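Local atomic coordinates of glutathione transferase (Lolium rigidum, PDB entry 6ZB6), a protein that probably conjugates glutathione to electrophilic xenobiotics such as herbicides, as a phi class enzyme of a grass weed in which herbicide resistance is of concern. Residues H107-A112 and K145-Y150. Sequence-based numbering, arbitrary orientation.
Sequences HTYNPA and KVLEVY. With NA (sodium ion), chain J.
T108 meets V146 methyl to methyl, its CG2 lying 3.9 Å from V146 CG2. Threonine suits this border position because it offers a ligand and a methyl side by side: OG1 lies beside the backbone N (chi1 -69°) and binds a sodium ion at 2.8 Å, leaving CG2 anti to that N and against the valine. A water is a second ligand of the ion. Next comes Y109, whose ring is wedged among three side chains of the facing helix. V146 CG1 approaches CD2 obliquely at 4.0 Å, L147 CD2 sits at the ring edge by CE2, and Y150 presents a ring face to Y109 CD2, which is 3.5 Å from Y150 CZ. The two tyrosine planes are near parallel (30°) but strongly offset, with centroids 5.0 Å apart, and little of one ring lies over the other. Y150 OH reaches back to Y109 CB at 3.2 Å, a close approach to a carbon. One turn on, the small CB of A112 admits V146 CG2 at 4.3 Å. A branched valine fits here: CG2 touches both T108 and A112, while CG1 goes to the tyrosine ring.

The contact joins helices 92-127 and 133-156 of the all-helical C-terminal domain of the glutathione transferase fold; the two segments run at 135°, closer to antiparallel than parallel. Shape and dispersion hold them together, while the buried phenols hydrogen-bond outside the pair, Y109 OH to T176 OG1 on helix 173-179 and Y150 OH to NE2 of H172 just before it, tying both tyrosines to that region.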
loop_
_atom_site.group_PDB
_atom_site.type_symbol
_atom_site.label_atom_id
_atom_site.label_comp_id
_atom_site.label_asym_id
_atom_site.label_seq_id
_atom_site.Cartn_x
_atom_site.Cartn_y
_atom_site.Cartn_z
ATOM N N HIS A 107 11.406 2.199 3.010
ATOM C CA HIS A 107 12.523 3.128 3.032
ATOM C C HIS A 107 13.343 3.211 1.757
ATOM O O HIS A 107 14.230 4.075 1.679
ATOM C CB HIS A 107 13.461 2.786 4.196
ATOM C CG HIS A 107 12.776 2.867 5.514
ATOM N ND1 HIS A 107 12.330 4.060 6.040
ATOM C CD2 HIS A 107 12.382 1.900 6.377
ATOM C CE1 HIS A 107 11.730 3.828 7.195
ATOM N NE2 HIS A 107 11.745 2.525 7.421
ATOM N N THR A 108 13.089 2.362 0.768
ATOM C CA THR A 108 13.867 2.437 -0.461
ATOM C C THR A 108 12.945 2.544 -1.672
ATOM O O THR A 108 13.064 3.489 -2.459
ATOM C CB THR A 108 14.792 1.225 -0.575
ATOM O OG1 THR A 108 15.820 1.321 0.417
ATOM C CG2 THR A 108 15.435 1.160 -1.951
ATOM N N TYR A 109 12.002 1.608 -1.808
ATOM C CA TYR A 109 11.135 1.590 -2.986
ATOM C C TYR A 109 10.093 2.697 -2.915
ATOM O O TYR A 109 9.956 3.483 -3.852
ATOM C CB TYR A 109 10.477 0.215 -3.120
ATOM C CG TYR A 109 9.415 0.046 -4.200
ATOM C CD1 TYR A 109 8.104 0.446 -3.987
ATOM C CD2 TYR A 109 9.727 -0.551 -5.419
ATOM C CE1 TYR A 109 7.118 0.265 -4.970
ATOM C CE2 TYR A 109 8.757 -0.735 -6.403
ATOM C CZ TYR A 109 7.465 -0.328 -6.172
ATOM O OH TYR A 109 6.507 -0.504 -7.134
ATOM N N ASN A 110 9.357 2.789 -1.807
ATOM C CA ASN A 110 8.309 3.799 -1.804
ATOM C C ASN A 110 8.868 5.221 -1.824
ATOM O O ASN A 110 8.263 6.088 -2.462
ATOM C CB ASN A 110 7.355 3.638 -0.615
ATOM C CG ASN A 110 6.008 4.268 -0.898
ATOM O OD1 ASN A 110 5.356 3.942 -1.905
ATOM N ND2 ASN A 110 5.608 5.208 -0.064
ATOM N N PRO A 111 9.993 5.524 -1.160
ATOM C CA PRO A 111 10.558 6.878 -1.304
ATOM C C PRO A 111 10.974 7.221 -2.725
ATOM O O PRO A 111 11.015 8.406 -3.077
ATOM C CB PRO A 111 11.757 6.859 -0.348
ATOM C CG PRO A 111 11.302 5.947 0.739
ATOM C CD PRO A 111 10.589 4.828 0.004
ATOM N N ALA A 112 11.269 6.233 -3.561
ATOM C CA ALA A 112 11.587 6.533 -4.950
ATOM C C ALA A 112 10.345 6.656 -5.823
ATOM O O ALA A 112 10.324 7.477 -6.752
ATOM C CB ALA A 112 12.517 5.458 -5.515
ATOM N N LYS A 145 16.860 2.523 -10.699
ATOM C CA LYS A 145 17.918 1.778 -10.019
ATOM C C LYS A 145 17.330 0.773 -9.039
ATOM O O LYS A 145 17.789 -0.372 -8.962
ATOM C CB LYS A 145 18.872 2.734 -9.300
ATOM C CG LYS A 145 19.722 3.603 -10.229
ATOM C CD LYS A 145 20.380 2.787 -11.335
ATOM C CE LYS A 145 21.024 3.689 -12.395
ATOM N NZ LYS A 145 20.970 3.102 -13.776
ATOM N N VAL A 146 16.311 1.181 -8.286
ATOM C CA VAL A 146 15.600 0.247 -7.411
ATOM C C VAL A 146 15.040 -0.915 -8.226
ATOM O O VAL A 146 15.178 -2.089 -7.855
ATOM C CB VAL A 146 14.481 0.983 -6.645
ATOM C CG1 VAL A 146 13.617 -0.011 -5.849
ATOM C CG2 VAL A 146 15.066 2.039 -5.734
ATOM N N LEU A 147 14.401 -0.607 -9.355
ATOM C CA LEU A 147 13.750 -1.663 -10.120
ATOM C C LEU A 147 14.762 -2.655 -10.681
ATOM O O LEU A 147 14.459 -3.847 -10.775
ATOM C CB LEU A 147 12.894 -1.057 -11.240
ATOM C CG LEU A 147 11.611 -0.362 -10.743
ATOM C CD1 LEU A 147 10.827 0.212 -11.945
ATOM C CD2 LEU A 147 10.747 -1.323 -9.953
ATOM N N GLU A 148 15.969 -2.197 -11.028
ATOM C CA GLU A 148 17.022 -3.127 -11.425
ATOM C C GLU A 148 17.306 -4.156 -10.334
ATOM O O GLU A 148 17.543 -5.333 -10.635
ATOM C CB GLU A 148 18.293 -2.358 -11.783
ATOM C CG GLU A 148 18.157 -1.600 -13.127
ATOM C CD GLU A 148 19.324 -0.673 -13.428
ATOM O OE1 GLU A 148 20.350 -0.735 -12.716
ATOM O OE2 GLU A 148 19.204 0.134 -14.379
ATOM N N VAL A 149 17.293 -3.735 -9.064
ATOM C CA VAL A 149 17.490 -4.683 -7.970
ATOM C C VAL A 149 16.293 -5.619 -7.846
ATOM O O VAL A 149 16.452 -6.833 -7.663
ATOM C CB VAL A 149 17.754 -3.932 -6.651
ATOM C CG1 VAL A 149 17.831 -4.913 -5.486
ATOM C CG2 VAL A 149 19.026 -3.090 -6.759
ATOM N N TYR A 150 15.073 -5.075 -7.942
ATOM C CA TYR A 150 13.886 -5.925 -7.870
ATOM C C TYR A 150 13.878 -6.939 -9.002
ATOM O O TYR A 150 13.502 -8.102 -8.811
ATOM C CB TYR A 150 12.615 -5.070 -7.926
ATOM C CG TYR A 150 12.145 -4.521 -6.581
ATOM C CD1 TYR A 150 12.993 -3.760 -5.776
ATOM C CD2 TYR A 150 10.847 -4.733 -6.143
ATOM C CE1 TYR A 150 12.558 -3.244 -4.561
ATOM C CE2 TYR A 150 10.403 -4.221 -4.919
ATOM C CZ TYR A 150 11.260 -3.472 -4.143
ATOM O OH TYR A 150 10.819 -2.983 -2.931
HETATM NA NA NA J . 17.826 3.131 -0.451
HETATM O O HOH W 1 17.058 5.554 0.464
#